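Long-range contacts in SusD superfamily protein (PDB 3MCX), which is of unknown function but, as a SusD-family protein of the outer membrane, probably helps capture glycans for uptake: residues A[253-258]-A[355-360]; A[359-364]-A[408-413]. All blocks are in the same frame, centred on the assembly; numbering follows the deposited sequence.

In the fold
Helix 356-370 is common to both contacts, whose centres lie about 11 Å apart. Interaction 1 fixes its start: segment 253-258, at the beginning of strand 256-260, meets the chain where strand 351-355 hands over to the helix. Interaction 2 follows directly along that helix, sharing V359 and Y360, and sets its next turn against helix 403-414, which comes later in the chain. A salt bridge, R355 NH2 to E413 OE2 at 2.9 Å, ties one contact to the other. Strand ribbon, helix 356-370 and the later helix are thus fastened together inside the part of the chain assigned to the SusD family, which belongs to the TPR clan.

Interaction 1 of 2, residues A[253-258]-A[355-360]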
loop_
_atom_site.group_PDB
_atom_site.type_symbol
_atom_site.label_atom_id
_atom_site.label_comp_id
_atom_site.label_asym_id
_atom_site.label_seq_id
_atom_site.Cartn_x
_atom_site.Cartn_y
_atom_site.Cartn_z
ATOM N N GLN A 253 -5.211 -15.388 5.998
ATOM C CA GLN A 253 -4.936 -16.521 5.118
ATOM C C GLN A 253 -3.422 -16.646 4.939
ATOM O O GLN A 253 -2.668 -15.798 5.378
ATOM C CB GLN A 253 -5.714 -16.355 3.807
ATOM C CG GLN A 253 -7.234 -16.361 4.044
ATOM C CD GLN A 253 -7.722 -17.686 4.634
ATOM O OE1 GLN A 253 -7.735 -18.701 3.944
ATOM N NE2 GLN A 253 -8.089 -17.701 5.938
ATOM N N SER A 254 -3.002 -17.733 4.302
ATOM C CA SER A 254 -1.626 -18.204 4.388
ATOM C C SER A 254 -0.555 -17.292 3.794
ATOM O O SER A 254 0.612 -17.452 4.140
ATOM C CB SER A 254 -1.499 -19.607 3.775
ATOM O OG SER A 254 -1.667 -19.575 2.366
ATOM N N GLU A 255 -0.920 -16.359 2.926
ATOM C CA GLU A 255 0.072 -15.440 2.406
ATOM C C GLU A 255 0.215 -14.190 3.258
ATOM O O GLU A 255 1.180 -13.449 3.105
ATOM C CB GLU A 255 -0.275 -14.990 0.982
ATOM C CG GLU A 255 -0.126 -16.047 -0.108
ATOM C CD GLU A 255 0.012 -15.444 -1.518
ATOM O OE1 GLU A 255 0.256 -14.207 -1.671
ATOM O OE2 GLU A 255 -0.125 -16.240 -2.470
ATOM N N SER A 256 -0.768 -13.905 4.114
ATOM C CA SER A 256 -0.820 -12.619 4.815
ATOM C C SER A 256 0.293 -12.484 5.837
ATOM O O SER A 256 0.380 -13.322 6.748
ATOM C CB SER A 256 -2.160 -12.497 5.539
ATOM O OG SER A 256 -2.225 -11.241 6.172
ATOM N N LEU A 257 1.140 -11.466 5.693
ATOM C CA LEU A 257 2.262 -11.286 6.616
ATOM C C LEU A 257 1.956 -10.247 7.696
ATOM O O LEU A 257 2.384 -10.394 8.836
ATOM C CB LEU A 257 3.517 -10.923 5.844
ATOM C CG LEU A 257 4.069 -12.019 4.934
ATOM C CD1 LEU A 257 4.941 -11.400 3.843
ATOM C CD2 LEU A 257 4.897 -13.005 5.722
ATOM N N PHE A 258 1.244 -9.194 7.331
ATOM C CA PHE A 258 0.744 -8.193 8.291
ATOM C C PHE A 258 -0.613 -7.754 7.778
ATOM O O PHE A 258 -0.746 -7.317 6.657
ATOM C CB PHE A 258 1.722 -7.037 8.411
ATOM C CG PHE A 258 1.241 -5.850 9.244
ATOM C CD1 PHE A 258 0.474 -6.019 10.389
ATOM C CD2 PHE A 258 1.612 -4.574 8.884
ATOM C CE1 PHE A 258 0.063 -4.903 11.139
ATOM C CE2 PHE A 258 1.197 -3.452 9.660
ATOM C CZ PHE A 258 0.410 -3.639 10.750
ATOM N N ARG A 355 1.648 -9.150 1.796
ATOM C CA ARG A 355 1.526 -10.595 1.713
ATOM C C ARG A 355 2.634 -11.226 0.860
ATOM O O ARG A 355 3.388 -10.557 0.148
ATOM C CB ARG A 355 0.143 -11.003 1.222
ATOM C CG ARG A 355 -0.171 -10.629 -0.178
ATOM C CD ARG A 355 -1.594 -11.066 -0.529
ATOM N NE ARG A 355 -2.013 -10.584 -1.852
ATOM C CZ ARG A 355 -1.885 -11.216 -3.028
ATOM N NH1 ARG A 355 -1.483 -12.481 -3.117
ATOM N NH2 ARG A 355 -2.247 -10.596 -4.133
ATOM N N LEU A 356 2.728 -12.539 0.976
ATOM C CA LEU A 356 3.863 -13.261 0.453
ATOM C C LEU A 356 4.038 -13.075 -1.063
ATOM O O LEU A 356 5.171 -13.048 -1.527
ATOM C CB LEU A 356 3.736 -14.734 0.828
ATOM C CG LEU A 356 4.965 -15.622 0.700
ATOM C CD1 LEU A 356 6.147 -15.078 1.538
ATOM C CD2 LEU A 356 4.652 -17.084 1.034
ATOM N N SER A 357 2.957 -13.017 -1.850
ATOM C CA SER A 357 3.137 -12.854 -3.307
ATOM C C SER A 357 3.965 -11.595 -3.624
ATOM O O SER A 357 4.800 -11.618 -4.553
ATOM C CB SER A 357 1.811 -12.767 -4.073
ATOM O OG SER A 357 1.175 -14.026 -4.191
ATOM N N GLU A 358 3.749 -10.509 -2.869
ATOM C CA GLU A 358 4.504 -9.279 -3.133
ATOM C C GLU A 358 5.978 -9.523 -2.863
ATOM O O GLU A 358 6.836 -9.003 -3.576
ATOM C CB GLU A 358 4.014 -8.088 -2.304
ATOM C CG GLU A 358 4.845 -6.851 -2.548
ATOM C CD GLU A 358 4.488 -5.672 -1.675
ATOM O OE1 GLU A 358 3.372 -5.654 -1.144
ATOM O OE2 GLU A 358 5.335 -4.775 -1.498
ATOM N N VAL A 359 6.257 -10.289 -1.822
ATOM C CA VAL A 359 7.637 -10.559 -1.416
ATOM C C VAL A 359 8.363 -11.338 -2.524
ATOM O O VAL A 359 9.495 -11.022 -2.868
ATOM C CB VAL A 359 7.708 -11.304 -0.054
ATOM C CG1 VAL A 359 9.142 -11.664 0.277
ATOM C CG2 VAL A 359 7.089 -10.459 1.066
ATOM N N TYR A 360 7.716 -12.358 -3.087
ATOM C CA TYR A 360 8.295 -13.097 -4.214
ATOM C C TYR A 360 8.533 -12.168 -5.417
ATOM O O TYR A 360 9.570 -12.270 -6.068
ATOM C CB TYR A 360 7.394 -14.282 -4.616
ATOM C CG TYR A 360 7.574 -15.553 -3.817
ATOM C CD1 TYR A 360 7.163 -15.655 -2.487
ATOM C CD2 TYR A 360 8.177 -16.655 -4.398
ATOM C CE1 TYR A 360 7.349 -16.829 -1.781
ATOM C CE2 TYR A 360 8.358 -17.838 -3.709
ATOM C CZ TYR A 360 7.965 -17.916 -2.386
ATOM O OH TYR A 360 8.190 -19.126 -1.717
#
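E255 swings its CG anti to its own carbonyl carbon (chi1 -71°) and then runs out extended, while R355 sends CG between its backbone N and carbonyl carbon (chi1 67°) and stays straight as far as NE. Both chains therefore reach the first turn of helix 356-370, where one carboxylate oxygen does most of the work. OE1 of E255 accepts from three donors. The hydroxyl OG of S357 meets OE1 of E255 on the syn side at 2.7 Å, close to the carboxylate plane. Out of that plane, from opposite sides, come S357 N, 3.0 Å from OE1 of E255, and the guanidinium NH1 of R355, which makes a salt bridge of 2.8 Å to the same OE1. The other oxygen, OE2, is held by R388 and by the backbone N of Y239, so the buried carboxylate is fixed at both ends. Cut back to an alanine, the residue at E255 would lose its carboxylate, which is likely to leave S357 N and OG without their acceptor and R355 NH1 without this mate, though R355 would still have E413 and E417.

The backbone adds to the grip: L356 N donates to E255 O at 2.8 Å, so E255 receives two successive N-H groups at the start of the helix, where its negative charge should suit the helix dipole. Beyond the polar cluster, CD1 of L257 lies 3.6 Å from CG2 of V359, the two side chains crossing at about a right angle beside A206 of helix 201-214. R355 occupies the N-cap position and still pairs with S256 as an antiparallel, non-hydrogen-bonded bridge. Next to it L257 and F258 both face I354, a classic beta bulge in the two-stranded antiparallel ribbon that leads into helix 356-370.

Interaction 2 of 2, residues A[359-364]-A[408-413]; sequences VYLNAA and KERRKE
R410 and N362 set guanidinium and amide nearly coplanar, 10° apart, and meet at the edge of the guanidinium rather than on a face. OD1 of N362 sits near the guanidinium plane, with the backbone C of L361 and N of N362 also at the edge; CB of L361 approaches NH1 obliquely. The setting is an antiparallel helix pair, 356-370 against 403-414, in a family of the TPR clan. Over these two segments the axes come within 10.8 Å at 168°.

The wide spacing is bridged by side chains. A bend at the third torsion of R410 (chi3 63°) turns its guanidinium in toward N362. NH1 then donates to OD1 of N362 at 2.8 Å, while NE makes a salt bridge to D423. The amide is held from its other end too, since ND2 of N362 bonds to S209 OG on helix 201-214.

L361 fills the middle of the interface. Its CD1 packs 4.0 Å from CB of E413, and CD2 reaches CG of E409, so the aliphatic parts of two glutamates receive the leucine. Their chains bend at chi2 and carry the carboxylates away to other partners: E409 to R309, and E413 to the hydroxyl of Y244 as well as R309, R388 and R355. These arginines probably balance the buried negative charge.

A water completes the R410-N362 link, donating to OD1 of N362 at 2.7 Å and accepting from NH2 of R410 at 2.9 Å.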
loop_
_atom_site.group_PDB
_atom_site.type_symbol
_atom_site.label_atom_id
_atom_site.label_comp_id
_atom_site.label_asym_id
_atom_site.label_seq_id
_atom_site.Cartn_x
_atom_site.Cartn_y
_atom_site.Cartn_z
ATOM N N VAL A 359 6.257 -10.289 -1.822
ATOM C CA VAL A 359 7.637 -10.559 -1.416
ATOM C C VAL A 359 8.363 -11.338 -2.524
ATOM O O VAL A 359 9.495 -11.022 -2.868
ATOM C CB VAL A 359 7.708 -11.304 -0.054
ATOM C CG1 VAL A 359 9.142 -11.664 0.277
ATOM C CG2 VAL A 359 7.089 -10.459 1.066
ATOM N N TYR A 360 7.716 -12.358 -3.087
ATOM C CA TYR A 360 8.295 -13.097 -4.214
ATOM C C TYR A 360 8.533 -12.168 -5.417
ATOM O O TYR A 360 9.570 -12.270 -6.068
ATOM C CB TYR A 360 7.394 -14.282 -4.616
ATOM C CG TYR A 360 7.574 -15.553 -3.817
ATOM C CD1 TYR A 360 7.163 -15.655 -2.487
ATOM C CD2 TYR A 360 8.177 -16.655 -4.398
ATOM C CE1 TYR A 360 7.349 -16.829 -1.781
ATOM C CE2 TYR A 360 8.358 -17.838 -3.709
ATOM C CZ TYR A 360 7.965 -17.916 -2.386
ATOM O OH TYR A 360 8.190 -19.126 -1.717
ATOM N N LEU A 361 7.577 -11.302 -5.710
ATOM C CA LEU A 361 7.688 -10.363 -6.836
ATOM C C LEU A 361 8.800 -9.328 -6.605
ATOM O O LEU A 361 9.551 -9.009 -7.522
ATOM C CB LEU A 361 6.318 -9.731 -7.152
ATOM C CG LEU A 361 5.313 -10.724 -7.751
ATOM C CD1 LEU A 361 3.885 -10.204 -7.551
ATOM C CD2 LEU A 361 5.675 -11.086 -9.240
ATOM N N ASN A 362 8.923 -8.868 -5.370
ATOM C CA ASN A 362 10.019 -7.963 -4.968
ATOM C C ASN A 362 11.351 -8.629 -5.176
ATOM O O ASN A 362 12.280 -8.020 -5.697
ATOM C CB ASN A 362 9.888 -7.551 -3.489
ATOM C CG ASN A 362 8.756 -6.573 -3.230
ATOM O OD1 ASN A 362 8.118 -6.069 -4.151
ATOM N ND2 ASN A 362 8.487 -6.299 -1.921
ATOM N N ALA A 363 11.475 -9.894 -4.768
ATOM C CA ALA A 363 12.714 -10.634 -5.034
ATOM C C ALA A 363 13.002 -10.773 -6.534
ATOM O O ALA A 363 14.144 -10.627 -6.968
ATOM C CB ALA A 363 12.682 -12.036 -4.342
ATOM N N ALA A 364 11.983 -11.115 -7.315
ATOM C CA ALA A 364 12.185 -11.291 -8.739
ATOM C C ALA A 364 12.691 -9.997 -9.391
ATOM O O ALA A 364 13.660 -10.043 -10.154
ATOM C CB ALA A 364 10.912 -11.762 -9.413
ATOM N N LYS A 408 4.124 -6.601 -15.511
ATOM C CA LYS A 408 2.816 -7.170 -15.860
ATOM C C LYS A 408 2.285 -8.113 -14.790
ATOM O O LYS A 408 1.121 -8.016 -14.405
ATOM C CB LYS A 408 2.855 -7.910 -17.189
ATOM C CG LYS A 408 2.905 -7.024 -18.438
ATOM C CD LYS A 408 2.757 -7.861 -19.704
ATOM C CE LYS A 408 2.572 -7.057 -20.977
ATOM N NZ LYS A 408 2.266 -7.931 -22.168
ATOM N N GLU A 409 3.108 -9.020 -14.294
ATOM C CA GLU A 409 2.651 -9.949 -13.272
ATOM C C GLU A 409 2.255 -9.224 -12.005
ATOM O O GLU A 409 1.242 -9.577 -11.365
ATOM C CB GLU A 409 3.729 -10.997 -12.977
ATOM C CG GLU A 409 3.184 -12.244 -12.298
ATOM C CD GLU A 409 2.184 -12.980 -13.142
ATOM O OE1 GLU A 409 2.190 -12.857 -14.385
ATOM O OE2 GLU A 409 1.392 -13.727 -12.535
ATOM N N ARG A 410 3.018 -8.202 -11.615
ATOM C CA ARG A 410 2.666 -7.409 -10.443
ATOM C C ARG A 410 1.329 -6.710 -10.593
ATOM O O ARG A 410 0.542 -6.639 -9.642
ATOM C CB ARG A 410 3.736 -6.355 -10.133
ATOM C CG ARG A 410 5.092 -6.930 -9.653
ATOM C CD ARG A 410 6.129 -5.814 -9.381
ATOM N NE ARG A 410 5.667 -4.964 -8.299
ATOM C CZ ARG A 410 5.898 -5.138 -6.999
ATOM N NH1 ARG A 410 6.736 -6.066 -6.552
ATOM N NH2 ARG A 410 5.335 -4.325 -6.163
ATOM N N ARG A 411 1.066 -6.167 -11.778
ATOM C CA ARG A 411 -0.217 -5.501 -12.035
ATOM C C ARG A 411 -1.372 -6.505 -11.875
ATOM O O ARG A 411 -2.418 -6.180 -11.294
ATOM C CB ARG A 411 -0.244 -4.844 -13.417
ATOM C CG ARG A 411 0.575 -3.545 -13.424
ATOM C CD ARG A 411 0.789 -3.098 -14.839
ATOM N NE ARG A 411 -0.458 -2.725 -15.496
ATOM C CZ ARG A 411 -0.589 -2.542 -16.808
ATOM N NH1 ARG A 411 0.456 -2.706 -17.635
ATOM N NH2 ARG A 411 -1.777 -2.190 -17.318
ATOM N N LYS A 412 -1.188 -7.711 -12.390
ATOM C CA LYS A 412 -2.231 -8.737 -12.293
ATOM C C LYS A 412 -2.418 -9.181 -10.817
ATOM O O LYS A 412 -3.530 -9.335 -10.343
ATOM C CB LYS A 412 -1.892 -9.954 -13.135
ATOM C CG LYS A 412 -1.900 -9.712 -14.646
ATOM C CD LYS A 412 -1.427 -10.931 -15.411
ATOM C CE LYS A 412 -1.194 -10.635 -16.879
ATOM N NZ LYS A 412 -0.940 -11.886 -17.668
ATOM N N GLU A 413 -1.324 -9.390 -10.099
ATOM C CA GLU A 413 -1.353 -9.978 -8.779
ATOM C C GLU A 413 -1.776 -8.995 -7.707
ATOM O O GLU A 413 -2.476 -9.368 -6.777
ATOM C CB GLU A 413 0.029 -10.564 -8.417
ATOM C CG GLU A 413 0.033 -11.343 -7.095
ATOM C CD GLU A 413 -0.996 -12.477 -7.086
ATOM O OE1 GLU A 413 -1.105 -13.167 -8.120
ATOM O OE2 GLU A 413 -1.688 -12.692 -6.052
HETATM O O HOH W 1 6.646 -3.824 -3.606
#